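Local structure of D-ribulose-5-phosphate 3-epimerase, putative (Plasmodium falciparum, 1TQX) at residues A32-L37 against F66-L71; P53-L58 against P81-S86; N87-H92 against N113-G118; N173-V178 against A195-A200. The protein probably catalyses the interconversion of D-ribulose 5-phosphate and D-xylulose 5-phosphate with the help of one divalent metal cation per subunit. All blocks are in the same frame, centred on the assembly; numbering follows the deposited sequence.

Interaction 1. Residues A32-L37 against F66-L71; sequences AEWIHL and FFDVHL. With ZN (zinc ion), chain D.
F66 meets W34 at the start of two neighbouring parallel strands, its phenyl ring in an offset stack on the five-membered ring of the indole, with centroids 3.9 Å apart and planes at 11°. F66 CD2 sits over the centre of the indole, while W34 CE2 lies nearer the rim of the phenyl. The backbone of F66 bonds on both sides of W34, its N to E33 O and its O to the amide of I35. F67 turns to the other face of the sheet, where its ring touches L37 CD1 through CD2 at 3.7 Å and I35 CG2 through CD1; I55 and L58 of helix 52-58 pack on it there.

D68 returns to the face of W34 and H36. With CG anti to the backbone N (chi1 175°), its carboxylate reaches between them: OD2 lies 3.5 Å from W34 CE3 at the indole edge and accepts a hydrogen bond of 2.6 Å from H36 ND1. That donor approaches from above the carboxylate plane, although OD2 lies in the plane of the imidazole. V69 adds a light methyl contact to L37. H70 N bonds to L37 O, and its ring swings to the metal: H36 NE2 (2.2 Å) and H70 ND1 (2.3 Å) bind the zinc ion, completed by D38 and D179. Q177 and Q88 also bond D68, and H92 bonds H70 NE2. Because ND1 of H36 is engaged as a donor, its NE2 lone pair is directed to the zinc, and D68 acts as a second-shell carboxylate that, together with the zinc bond, helps to fix the ring's rotation and may strengthen the ligand's donation to the metal.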
loop_
_atom_site.group_PDB
_atom_site.type_symbol
_atom_site.label_atom_id
_atom_site.label_comp_id
_atom_site.label_asym_id
_atom_site.label_seq_id
_atom_site.Cartn_x
_atom_site.Cartn_y
_atom_site.Cartn_z
ATOM N N ALA A 32 -1.574 -6.322 -13.605
ATOM C CA ALA A 32 -1.542 -5.845 -12.225
ATOM C C ALA A 32 -2.909 -5.230 -11.927
ATOM O O ALA A 32 -3.414 -4.430 -12.712
ATOM C CB ALA A 32 -0.430 -4.799 -12.045
ATOM N N GLU A 33 -3.508 -5.616 -10.804
ATOM C CA GLU A 33 -4.825 -5.109 -10.422
ATOM C C GLU A 33 -4.782 -3.680 -9.872
ATOM O O GLU A 33 -5.669 -2.871 -10.145
ATOM C CB GLU A 33 -5.463 -6.025 -9.365
ATOM C CG GLU A 33 -5.757 -7.464 -9.826
ATOM C CD GLU A 33 -4.559 -8.408 -9.708
ATOM O OE1 GLU A 33 -4.723 -9.602 -10.033
ATOM O OE2 GLU A 33 -3.461 -7.972 -9.292
ATOM N N TRP A 34 -3.745 -3.386 -9.094
ATOM C CA TRP A 34 -3.574 -2.078 -8.468
ATOM C C TRP A 34 -2.252 -1.441 -8.883
ATOM O O TRP A 34 -1.336 -2.133 -9.334
ATOM C CB TRP A 34 -3.527 -2.233 -6.941
ATOM C CG TRP A 34 -4.814 -2.585 -6.237
ATOM C CD1 TRP A 34 -5.937 -3.138 -6.779
ATOM C CD2 TRP A 34 -5.078 -2.433 -4.839
ATOM N NE1 TRP A 34 -6.886 -3.340 -5.801
ATOM C CE2 TRP A 34 -6.380 -2.917 -4.601
ATOM C CE3 TRP A 34 -4.328 -1.939 -3.758
ATOM C CZ2 TRP A 34 -6.956 -2.918 -3.330
ATOM C CZ3 TRP A 34 -4.901 -1.939 -2.490
ATOM C CH2 TRP A 34 -6.206 -2.428 -2.288
ATOM N N ILE A 35 -2.162 -0.122 -8.730
ATOM C CA ILE A 35 -0.921 0.597 -8.996
ATOM C C ILE A 35 -0.693 1.318 -7.666
ATOM O O ILE A 35 -1.554 2.063 -7.200
ATOM C CB ILE A 35 -1.027 1.594 -10.200
ATOM C CG1 ILE A 35 0.367 2.124 -10.542
ATOM C CG2 ILE A 35 -1.977 2.750 -9.894
ATOM C CD1 ILE A 35 1.331 1.039 -11.009
ATOM N N HIS A 36 0.446 1.044 -7.034
ATOM C CA HIS A 36 0.768 1.626 -5.733
ATOM C C HIS A 36 1.537 2.931 -5.878
ATOM O O HIS A 36 2.669 2.949 -6.378
ATOM C CB HIS A 36 1.585 0.622 -4.918
ATOM C CG HIS A 36 1.671 0.953 -3.463
ATOM N ND1 HIS A 36 0.610 0.780 -2.598
ATOM C CD2 HIS A 36 2.685 1.449 -2.719
ATOM C CE1 HIS A 36 0.968 1.153 -1.385
ATOM N NE2 HIS A 36 2.223 1.562 -1.430
ATOM N N LEU A 37 0.931 4.018 -5.409
ATOM C CA LEU A 37 1.513 5.351 -5.523
ATOM C C LEU A 37 2.003 5.924 -4.192
ATOM O O LEU A 37 1.202 6.351 -3.359
ATOM C CB LEU A 37 0.466 6.291 -6.144
ATOM C CG LEU A 37 -0.134 5.753 -7.450
ATOM C CD1 LEU A 37 -1.483 6.409 -7.757
ATOM C CD2 LEU A 37 0.864 5.996 -8.577
ATOM N N PHE A 66 -6.648 0.114 -10.394
ATOM C CA PHE A 66 -7.027 0.701 -9.102
ATOM C C PHE A 66 -5.918 1.610 -8.547
ATOM O O PHE A 66 -4.771 1.183 -8.418
ATOM C CB PHE A 66 -7.293 -0.470 -8.148
ATOM C CG PHE A 66 -7.847 -0.094 -6.799
ATOM C CD1 PHE A 66 -9.200 -0.277 -6.517
ATOM C CD2 PHE A 66 -6.998 0.298 -5.765
ATOM C CE1 PHE A 66 -9.699 -0.092 -5.222
ATOM C CE2 PHE A 66 -7.486 0.489 -4.463
ATOM C CZ PHE A 66 -8.837 0.289 -4.194
ATOM N N PHE A 67 -6.265 2.851 -8.213
ATOM C CA PHE A 67 -5.294 3.802 -7.679
ATOM C C PHE A 67 -5.145 3.669 -6.165
ATOM O O PHE A 67 -6.018 4.085 -5.399
ATOM C CB PHE A 67 -5.701 5.238 -8.051
ATOM C CG PHE A 67 -5.187 5.692 -9.399
ATOM C CD1 PHE A 67 -5.274 4.869 -10.524
ATOM C CD2 PHE A 67 -4.632 6.962 -9.547
ATOM C CE1 PHE A 67 -4.813 5.313 -11.773
ATOM C CE2 PHE A 67 -4.169 7.412 -10.792
ATOM C CZ PHE A 67 -4.261 6.588 -11.902
ATOM N N ASP A 68 -4.031 3.082 -5.741
ATOM C CA ASP A 68 -3.754 2.867 -4.327
ATOM C C ASP A 68 -2.672 3.854 -3.867
ATOM O O ASP A 68 -1.482 3.674 -4.135
ATOM C CB ASP A 68 -3.327 1.406 -4.148
ATOM C CG ASP A 68 -2.895 1.080 -2.745
ATOM O OD1 ASP A 68 -3.524 1.564 -1.778
ATOM O OD2 ASP A 68 -1.924 0.301 -2.617
ATOM N N VAL A 69 -3.106 4.898 -3.166
ATOM C CA VAL A 69 -2.203 5.951 -2.702
ATOM C C VAL A 69 -1.751 5.797 -1.256
ATOM O O VAL A 69 -2.565 5.801 -0.332
ATOM C CB VAL A 69 -2.855 7.354 -2.868
ATOM C CG1 VAL A 69 -1.820 8.437 -2.596
ATOM C CG2 VAL A 69 -3.430 7.503 -4.279
ATOM N N HIS A 70 -0.439 5.667 -1.070
ATOM C CA HIS A 70 0.142 5.525 0.259
ATOM C C HIS A 70 0.671 6.898 0.663
ATOM O O HIS A 70 1.685 7.358 0.141
ATOM C CB HIS A 70 1.286 4.503 0.230
ATOM C CG HIS A 70 1.935 4.275 1.560
ATOM N ND1 HIS A 70 3.006 3.420 1.724
ATOM C CD2 HIS A 70 1.682 4.799 2.783
ATOM C CE1 HIS A 70 3.384 3.430 2.991
ATOM N NE2 HIS A 70 2.597 4.258 3.653
ATOM N N LEU A 71 -0.020 7.543 1.595
ATOM C CA LEU A 71 0.356 8.871 2.059
ATOM C C LEU A 71 1.370 8.860 3.199
ATOM O O LEU A 71 1.001 8.791 4.366
ATOM C CB LEU A 71 -0.898 9.638 2.499
ATOM C CG LEU A 71 -1.957 9.835 1.404
ATOM C CD1 LEU A 71 -3.285 10.272 2.025
ATOM C CD2 LEU A 71 -1.458 10.863 0.399
HETATM ZN ZN ZN D . 3.859 2.310 -0.099
#

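Interaction 2. Residues P53-L58 against P81-S86; sequences PVINNL and PLLKTS
The flat carboxamide of N56 projects from helix 52-58 towards the loop at L82-T85, with L82 O lying beyond its end, 3.5 Å from N56 CG. L83 CD2 and T85 OG1 lie on opposite sides of the amide plane, both well off its centre. Its first torsion (chi1 -70°, CG anti to the carbonyl carbon) leans it from the helix towards this loop.

The inward side is mostly apolar. I55 crosses L83, CG2 of I55 coming to 3.9 Å from L83 CD2, and the same methyl lies 3.7 Å from S86 OG. Towards the surface the link becomes polar and wet: a water donates to N56 O at 2.8 Å and is hydrogen-bonded to T85 OG1, also at 2.8 Å, joining the helix backbone to the loop. The loop is folded by a type I beta turn from L83 to S86, closed by S86 N on L83 O, and K84 NZ returns to P81 O.

Beneath, I55 rests on L37 and V39, and S86 on F67 and V69. A helix of the outer layer thus packs against the loop that follows strand 66-72 and leads into strand 88-92, as in a TIM barrel.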
loop_
_atom_site.group_PDB
_atom_site.type_symbol
_atom_site.label_atom_id
_atom_site.label_comp_id
_atom_site.label_asym_id
_atom_site.label_seq_id
_atom_site.Cartn_x
_atom_site.Cartn_y
_atom_site.Cartn_z
ATOM N N PRO A 53 -0.948 16.499 -8.002
ATOM C CA PRO A 53 -0.894 16.963 -9.397
ATOM C C PRO A 53 -0.437 15.866 -10.359
ATOM O O PRO A 53 -0.961 15.733 -11.466
ATOM C CB PRO A 53 0.096 18.120 -9.336
ATOM C CG PRO A 53 -0.144 18.688 -7.970
ATOM C CD PRO A 53 -0.241 17.438 -7.109
ATOM N N VAL A 54 0.545 15.081 -9.926
ATOM C CA VAL A 54 1.062 14.003 -10.757
ATOM C C VAL A 54 0.058 12.856 -10.839
ATOM O O VAL A 54 -0.225 12.340 -11.922
ATOM C CB VAL A 54 2.398 13.470 -10.197
ATOM C CG1 VAL A 54 2.911 12.327 -11.058
ATOM C CG2 VAL A 54 3.420 14.598 -10.146
ATOM N N ILE A 55 -0.484 12.463 -9.692
ATOM C CA ILE A 55 -1.459 11.375 -9.647
ATOM C C ILE A 55 -2.746 11.707 -10.409
ATOM O O ILE A 55 -3.296 10.858 -11.114
ATOM C CB ILE A 55 -1.802 11.016 -8.178
ATOM C CG1 ILE A 55 -0.549 10.453 -7.489
ATOM C CG2 ILE A 55 -2.971 10.030 -8.132
ATOM C CD1 ILE A 55 -0.681 10.298 -5.975
ATOM N N ASN A 56 -3.229 12.937 -10.264
ATOM C CA ASN A 56 -4.453 13.351 -10.953
ATOM C C ASN A 56 -4.272 13.332 -12.471
ATOM O O ASN A 56 -5.210 13.013 -13.209
ATOM C CB ASN A 56 -4.883 14.751 -10.485
ATOM C CG ASN A 56 -5.396 14.755 -9.053
ATOM O OD1 ASN A 56 -5.441 15.799 -8.397
ATOM N ND2 ASN A 56 -5.791 13.585 -8.562
ATOM N N ASN A 57 -3.069 13.673 -12.934
ATOM C CA ASN A 57 -2.766 13.681 -14.364
ATOM C C ASN A 57 -2.659 12.242 -14.882
ATOM O O ASN A 57 -3.126 11.928 -15.979
ATOM C CB ASN A 57 -1.454 14.426 -14.632
ATOM C CG ASN A 57 -1.170 14.604 -16.122
ATOM O OD1 ASN A 57 -0.335 13.904 -16.704
ATOM N ND2 ASN A 57 -1.880 15.538 -16.747
ATOM N N LEU A 58 -2.043 11.375 -14.087
ATOM C CA LEU A 58 -1.889 9.968 -14.457
ATOM C C LEU A 58 -3.241 9.316 -14.768
ATOM O O LEU A 58 -3.364 8.529 -15.711
ATOM C CB LEU A 58 -1.217 9.194 -13.318
ATOM C CG LEU A 58 -1.088 7.677 -13.490
ATOM C CD1 LEU A 58 -0.181 7.363 -14.671
ATOM C CD2 LEU A 58 -0.543 7.058 -12.205
ATOM N N PRO A 81 -9.170 15.928 -0.313
ATOM C CA PRO A 81 -9.893 16.643 -1.369
ATOM C C PRO A 81 -9.119 16.753 -2.682
ATOM O O PRO A 81 -9.698 17.056 -3.725
ATOM C CB PRO A 81 -10.175 18.010 -0.733
ATOM C CG PRO A 81 -9.009 18.199 0.181
ATOM C CD PRO A 81 -8.841 16.827 0.808
ATOM N N LEU A 82 -7.814 16.493 -2.622
ATOM C CA LEU A 82 -6.962 16.578 -3.803
ATOM C C LEU A 82 -6.834 15.258 -4.567
ATOM O O LEU A 82 -6.232 15.219 -5.642
ATOM C CB LEU A 82 -5.560 17.044 -3.392
ATOM C CG LEU A 82 -5.471 18.311 -2.532
ATOM C CD1 LEU A 82 -4.022 18.544 -2.101
ATOM C CD2 LEU A 82 -5.987 19.505 -3.319
ATOM N N LEU A 83 -7.400 14.183 -4.030
ATOM C CA LEU A 83 -7.275 12.878 -4.678
ATOM C C LEU A 83 -8.612 12.153 -4.822
ATOM O O LEU A 83 -8.693 10.928 -4.661
ATOM C CB LEU A 83 -6.289 12.013 -3.877
ATOM C CG LEU A 83 -4.839 12.530 -3.814
ATOM C CD1 LEU A 83 -4.095 11.863 -2.661
ATOM C CD2 LEU A 83 -4.142 12.258 -5.156
ATOM N N LYS A 84 -9.656 12.910 -5.137
ATOM C CA LYS A 84 -10.992 12.338 -5.287
ATOM C C LYS A 84 -11.104 11.285 -6.387
ATOM O O LYS A 84 -11.979 10.423 -6.322
ATOM C CB LYS A 84 -12.024 13.439 -5.572
ATOM C CG LYS A 84 -12.210 14.476 -4.463
ATOM C CD LYS A 84 -13.372 15.412 -4.827
ATOM C CE LYS A 84 -13.513 16.573 -3.865
ATOM N NZ LYS A 84 -12.452 17.611 -4.047
ATOM N N THR A 85 -10.242 11.353 -7.400
ATOM C CA THR A 85 -10.322 10.381 -8.484
ATOM C C THR A 85 -9.554 9.084 -8.221
ATOM O O THR A 85 -9.597 8.176 -9.046
ATOM C CB THR A 85 -9.843 10.975 -9.840
ATOM O OG1 THR A 85 -8.462 11.351 -9.744
ATOM C CG2 THR A 85 -10.689 12.198 -10.219
ATOM N N SER A 86 -8.857 8.997 -7.088
ATOM C CA SER A 86 -8.123 7.775 -6.749
ATOM C C SER A 86 -9.093 6.736 -6.179
ATOM O O SER A 86 -10.301 6.980 -6.137
ATOM C CB SER A 86 -7.001 8.081 -5.751
ATOM O OG SER A 86 -5.931 8.755 -6.404
HETATM O O HOH W 1 -7.757 12.769 -12.031
#

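Interaction 3. Residues N87-H92 against N113-G118; sequences NQLTFH and NNLWCG
Residues Q88-T90 and W116-G118 run side by side as parallel strands, 22° apart in direction, with the hydrogen bonds W116 N to N87 O, L89 N to W116 O, G118 N to L89 O and F91 N to G118 O.

On the face of Q88 and T90, the Q88 chain is extended, with CG anti to the backbone N, and lies against W116: its CB is 3.6 Å from W116 CB, and OE1 comes in at the edge of the indole, 3.6 Å from CE3. The amide and ring planes are 53° apart. At the end of Q88, NE2 bonds D68 on the adjacent strand and OE1 bonds T141 on strand 141-145, beyond 116-121. T90 sits close over its glycine neighbour, with OG1 3.5 Å from G118 CA and CG2 3.6 Å from G118 C.

The face of L89 and C117 is apolar. L89 CD1 meets L115 CD1 at 3.8 Å, and C117 SG touches F91 CE2 at 3.7 Å, an oblique sulfur-aromatic contact in which SG is 71° off the ring normal. Helix 100-111 covers C117 and F91 through A107, I110 and L106. Strand 88-92, this helix and strand 116-121 form a beta-alpha-beta crossover unit, the repeating element of the TIM barrel, with Q88 and T90 facing the barrel interior.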
loop_
_atom_site.group_PDB
_atom_site.type_symbol
_atom_site.label_atom_id
_atom_site.label_comp_id
_atom_site.label_asym_id
_atom_site.label_seq_id
_atom_site.Cartn_x
_atom_site.Cartn_y
_atom_site.Cartn_z
ATOM N N ASN A 87 -8.581 5.585 -5.743
ATOM C CA ASN A 87 -9.446 4.527 -5.216
ATOM C C ASN A 87 -9.298 4.244 -3.722
ATOM O O ASN A 87 -10.285 3.983 -3.032
ATOM C CB ASN A 87 -9.233 3.245 -6.021
ATOM C CG ASN A 87 -9.816 3.339 -7.408
ATOM O OD1 ASN A 87 -11.040 3.337 -7.579
ATOM N ND2 ASN A 87 -8.954 3.446 -8.408
ATOM N N GLN A 88 -8.067 4.268 -3.225
ATOM C CA GLN A 88 -7.834 4.076 -1.803
ATOM C C GLN A 88 -6.773 5.039 -1.328
ATOM O O GLN A 88 -5.777 5.266 -2.018
ATOM C CB GLN A 88 -7.376 2.651 -1.473
ATOM C CG GLN A 88 -6.947 2.505 -0.009
ATOM C CD GLN A 88 -6.727 1.061 0.414
ATOM O OE1 GLN A 88 -7.570 0.465 1.078
ATOM N NE2 GLN A 88 -5.592 0.493 0.023
ATOM N N LEU A 89 -7.002 5.616 -0.154
ATOM C CA LEU A 89 -6.048 6.527 0.453
ATOM C C LEU A 89 -5.620 5.872 1.756
ATOM O O LEU A 89 -6.454 5.549 2.607
ATOM C CB LEU A 89 -6.685 7.893 0.743
ATOM C CG LEU A 89 -7.227 8.699 -0.443
ATOM C CD1 LEU A 89 -7.647 10.094 0.061
ATOM C CD2 LEU A 89 -6.171 8.827 -1.541
ATOM N N THR A 90 -4.318 5.655 1.899
ATOM C CA THR A 90 -3.770 5.030 3.098
ATOM C C THR A 90 -2.907 6.036 3.847
ATOM O O THR A 90 -1.928 6.549 3.301
ATOM C CB THR A 90 -2.906 3.796 2.724
ATOM O OG1 THR A 90 -3.735 2.809 2.099
ATOM C CG2 THR A 90 -2.247 3.189 3.966
ATOM N N PHE A 91 -3.275 6.337 5.089
ATOM C CA PHE A 91 -2.494 7.285 5.876
ATOM C C PHE A 91 -1.789 6.549 7.007
ATOM O O PHE A 91 -2.122 5.400 7.308
ATOM C CB PHE A 91 -3.395 8.407 6.430
ATOM C CG PHE A 91 -4.434 7.940 7.412
ATOM C CD1 PHE A 91 -4.142 7.856 8.772
ATOM C CD2 PHE A 91 -5.716 7.609 6.980
ATOM C CE1 PHE A 91 -5.116 7.451 9.691
ATOM C CE2 PHE A 91 -6.696 7.201 7.895
ATOM C CZ PHE A 91 -6.391 7.124 9.250
ATOM N N HIS A 92 -0.804 7.202 7.620
ATOM C CA HIS A 92 -0.059 6.582 8.707
ATOM C C HIS A 92 -0.621 6.843 10.093
ATOM O O HIS A 92 -0.967 7.969 10.438
ATOM C CB HIS A 92 1.411 7.015 8.653
ATOM C CG HIS A 92 2.263 6.119 7.809
ATOM N ND1 HIS A 92 2.867 4.984 8.309
ATOM C CD2 HIS A 92 2.526 6.131 6.481
ATOM C CE1 HIS A 92 3.458 4.331 7.324
ATOM N NE2 HIS A 92 3.263 5.005 6.203
ATOM N N ASN A 113 -16.024 10.027 1.123
ATOM C CA ASN A 113 -15.629 10.522 -0.197
ATOM C C ASN A 113 -15.720 9.343 -1.165
ATOM O O ASN A 113 -15.231 9.410 -2.294
ATOM C CB ASN A 113 -14.188 11.063 -0.177
ATOM C CG ASN A 113 -14.109 12.520 0.254
ATOM O OD1 ASN A 113 -14.166 13.430 -0.575
ATOM N ND2 ASN A 113 -13.983 12.744 1.555
ATOM N N ASN A 114 -16.359 8.268 -0.709
ATOM C CA ASN A 114 -16.529 7.044 -1.496
ATOM C C ASN A 114 -15.190 6.460 -1.922
ATOM O O ASN A 114 -15.005 6.040 -3.068
ATOM C CB ASN A 114 -17.408 7.306 -2.722
ATOM C CG ASN A 114 -18.816 7.711 -2.343
ATOM O OD1 ASN A 114 -19.431 7.098 -1.470
ATOM N ND2 ASN A 114 -19.338 8.744 -2.997
ATOM N N LEU A 115 -14.258 6.437 -0.977
ATOM C CA LEU A 115 -12.924 5.906 -1.218
ATOM C C LEU A 115 -12.634 4.822 -0.195
ATOM O O LEU A 115 -13.194 4.833 0.892
ATOM C CB LEU A 115 -11.881 7.017 -1.052
ATOM C CG LEU A 115 -11.914 8.208 -2.014
ATOM C CD1 LEU A 115 -11.085 9.359 -1.445
ATOM C CD2 LEU A 115 -11.384 7.770 -3.356
ATOM N N TRP A 116 -11.767 3.882 -0.550
ATOM C CA TRP A 116 -11.367 2.849 0.398
ATOM C C TRP A 116 -10.400 3.559 1.340
ATOM O O TRP A 116 -9.727 4.511 0.934
ATOM C CB TRP A 116 -10.629 1.720 -0.319
ATOM C CG TRP A 116 -11.510 0.611 -0.804
ATOM C CD1 TRP A 116 -12.817 0.703 -1.180
ATOM C CD2 TRP A 116 -11.132 -0.759 -0.990
ATOM N NE1 TRP A 116 -13.281 -0.527 -1.590
ATOM C CE2 TRP A 116 -12.265 -1.442 -1.483
ATOM C CE3 TRP A 116 -9.943 -1.477 -0.788
ATOM C CZ2 TRP A 116 -12.246 -2.812 -1.782
ATOM C CZ3 TRP A 116 -9.922 -2.840 -1.084
ATOM C CH2 TRP A 116 -11.069 -3.492 -1.576
ATOM N N CYS A 117 -10.334 3.119 2.593
ATOM C CA CYS A 117 -9.419 3.733 3.547
ATOM C C CYS A 117 -8.425 2.717 4.091
ATOM O O CYS A 117 -8.798 1.637 4.555
ATOM C CB CYS A 117 -10.174 4.367 4.721
ATOM S SG CYS A 117 -9.073 5.027 6.026
ATOM N N GLY A 118 -7.150 3.070 4.009
ATOM C CA GLY A 118 -6.122 2.199 4.526
ATOM C C GLY A 118 -5.377 2.918 5.634
ATOM O O GLY A 118 -5.371 4.149 5.688
#

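Interaction 4. Residues N173-V178 against A195-A200; sequences NLNIQV and ANIIVA
Q177 lies across I197 and V199 on one face of the paired parallel strands. Its CB sits 3.9 Å from I197 CB, with CG anti to the backbone N (chi1 -174°). CG then passes V199 CG2 at 3.7 Å, and CD stays beside the same methyl. At the tip NE2 is 3.2 Å from V199 CG2 and 3.5 Å from I197 CG2, and it donates to D68 OD2, the carboxylate oxygen that also accepts the hydrogen bond from H36 ND1.

At the other end of the pair N196 folds back to N175 and I176. Its CG lies between backbone N and carbonyl carbon (chi1 64°), which lets OD1 receive I176 N at 2.8 Å while ND2 donates to N175 OD1 at 3.0 Å. That second bond falls on a lone pair of N175 OD1, and the two amides are nearly coplanar. I176 O is held twice, by N196 N and I197 N. On the reverse face, V178 CG2 meets I198 CD1 at 3.6 Å.

The N196 amide thus extends the pairing just before strand 197-200 begins. Nearer the metal, methyls pack against the Q177 amide and probably help to place it, and its bond to D68 probably helps to hold that second-shell carboxylate.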
loop_
_atom_site.group_PDB
_atom_site.type_symbol
_atom_site.label_atom_id
_atom_site.label_comp_id
_atom_site.label_asym_id
_atom_site.label_seq_id
_atom_site.Cartn_x
_atom_site.Cartn_y
_atom_site.Cartn_z
ATOM N N ASN A 173 -11.774 -10.793 7.153
ATOM C CA ASN A 173 -12.114 -10.093 5.913
ATOM C C ASN A 173 -11.287 -8.838 5.659
ATOM O O ASN A 173 -11.492 -8.142 4.666
ATOM C CB ASN A 173 -13.598 -9.720 5.899
ATOM C CG ASN A 173 -14.503 -10.932 5.852
ATOM O OD1 ASN A 173 -14.376 -11.781 4.968
ATOM N ND2 ASN A 173 -15.425 -11.018 6.804
ATOM N N LEU A 174 -10.357 -8.548 6.555
ATOM C CA LEU A 174 -9.518 -7.367 6.405
ATOM C C LEU A 174 -8.424 -7.575 5.360
ATOM O O LEU A 174 -7.761 -8.614 5.337
ATOM C CB LEU A 174 -8.879 -7.020 7.749
ATOM C CG LEU A 174 -7.854 -5.887 7.785
ATOM C CD1 LEU A 174 -8.534 -4.546 7.503
ATOM C CD2 LEU A 174 -7.193 -5.868 9.154
ATOM N N ASN A 175 -8.253 -6.592 4.483
ATOM C CA ASN A 175 -7.200 -6.659 3.472
ATOM C C ASN A 175 -5.895 -6.347 4.203
ATOM O O ASN A 175 -5.795 -5.339 4.909
ATOM C CB ASN A 175 -7.427 -5.612 2.367
ATOM C CG ASN A 175 -8.550 -5.994 1.412
ATOM O OD1 ASN A 175 -8.435 -6.960 0.654
ATOM N ND2 ASN A 175 -9.642 -5.232 1.443
ATOM N N ILE A 176 -4.908 -7.225 4.058
ATOM C CA ILE A 176 -3.615 -7.021 4.702
ATOM C C ILE A 176 -2.578 -6.855 3.602
ATOM O O ILE A 176 -2.360 -7.746 2.781
ATOM C CB ILE A 176 -3.248 -8.199 5.625
ATOM C CG1 ILE A 176 -4.293 -8.319 6.744
ATOM C CG2 ILE A 176 -1.867 -7.969 6.236
ATOM C CD1 ILE A 176 -4.160 -9.571 7.602
ATOM N N GLN A 177 -1.954 -5.686 3.595
ATOM C CA GLN A 177 -0.974 -5.319 2.586
ATOM C C GLN A 177 0.436 -5.266 3.182
ATOM O O GLN A 177 0.624 -4.809 4.309
ATOM C CB GLN A 177 -1.386 -3.952 2.011
ATOM C CG GLN A 177 -0.570 -3.437 0.847
ATOM C CD GLN A 177 -1.142 -2.144 0.291
ATOM O OE1 GLN A 177 -1.466 -1.227 1.047
ATOM N NE2 GLN A 177 -1.263 -2.061 -1.032
ATOM N N VAL A 178 1.420 -5.761 2.437
ATOM C CA VAL A 178 2.807 -5.743 2.898
ATOM C C VAL A 178 3.573 -4.890 1.911
ATOM O O VAL A 178 3.306 -4.927 0.711
ATOM C CB VAL A 178 3.413 -7.167 2.998
ATOM C CG1 VAL A 178 2.800 -7.885 4.193
ATOM C CG2 VAL A 178 3.160 -7.951 1.721
ATOM N N ALA A 195 -1.143 -12.207 4.459
ATOM C CA ALA A 195 -1.176 -11.076 3.531
ATOM C C ALA A 195 -1.867 -11.446 2.223
ATOM O O ALA A 195 -1.668 -12.546 1.707
ATOM C CB ALA A 195 0.249 -10.586 3.246
ATOM N N ASN A 196 -2.682 -10.537 1.686
ATOM C CA ASN A 196 -3.368 -10.803 0.422
ATOM C C ASN A 196 -3.112 -9.730 -0.642
ATOM O O ASN A 196 -3.486 -9.896 -1.801
ATOM C CB ASN A 196 -4.883 -10.986 0.629
ATOM C CG ASN A 196 -5.570 -9.731 1.139
ATOM O OD1 ASN A 196 -5.332 -9.295 2.262
ATOM N ND2 ASN A 196 -6.441 -9.154 0.313
ATOM N N ILE A 197 -2.481 -8.630 -0.244
ATOM C CA ILE A 197 -2.151 -7.563 -1.178
ATOM C C ILE A 197 -0.642 -7.373 -1.107
ATOM O O ILE A 197 -0.085 -7.142 -0.035
ATOM C CB ILE A 197 -2.867 -6.246 -0.823
ATOM C CG1 ILE A 197 -4.382 -6.484 -0.769
ATOM C CG2 ILE A 197 -2.540 -5.185 -1.874
ATOM C CD1 ILE A 197 -5.188 -5.236 -0.493
ATOM N N ILE A 198 0.015 -7.463 -2.256
ATOM C CA ILE A 198 1.467 -7.363 -2.305
ATOM C C ILE A 198 1.998 -6.142 -3.034
ATOM O O ILE A 198 1.765 -5.980 -4.232
ATOM C CB ILE A 198 2.055 -8.612 -2.994
ATOM C CG1 ILE A 198 1.488 -9.879 -2.341
ATOM C CG2 ILE A 198 3.586 -8.566 -2.944
ATOM C CD1 ILE A 198 1.791 -10.023 -0.862
ATOM N N VAL A 199 2.720 -5.289 -2.319
ATOM C CA VAL A 199 3.317 -4.117 -2.947
ATOM C C VAL A 199 4.765 -4.480 -3.258
ATOM O O VAL A 199 5.531 -4.831 -2.358
ATOM C CB VAL A 199 3.295 -2.890 -2.007
ATOM C CG1 VAL A 199 4.095 -1.746 -2.626
ATOM C CG2 VAL A 199 1.858 -2.456 -1.760
ATOM N N ALA A 200 5.144 -4.397 -4.526
ATOM C CA ALA A 200 6.505 -4.736 -4.924
ATOM C C ALA A 200 7.039 -3.688 -5.882
ATOM O O ALA A 200 6.370 -3.319 -6.845
ATOM C CB ALA A 200 6.528 -6.117 -5.591
#

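How the interactions relate
Interactions 1, 3 and 4 are buried pairings of neighbouring parallel strands in the barrel, whereas interaction 2 lies at the periphery, partly buried, where a helix meets a loop through a water. Interactions 1 and 3 are adjacent in the sheet: strands 66-72 and 88-92 are neighbours, joined by L71 N to T90 O and by the H70-H92 bond. Interaction 4 comes from across the barrel, its Q177 reaching D68 of interaction 1. The metal chemistry is concentrated in interaction 1, with interaction 3 supplying H92 behind the ligand H70, and Q88 and Q177 holding D68. Interaction 2 instead backs the outer face, F67 and V69 packing on I55 and S86, about 23 Å between centres from interaction 4.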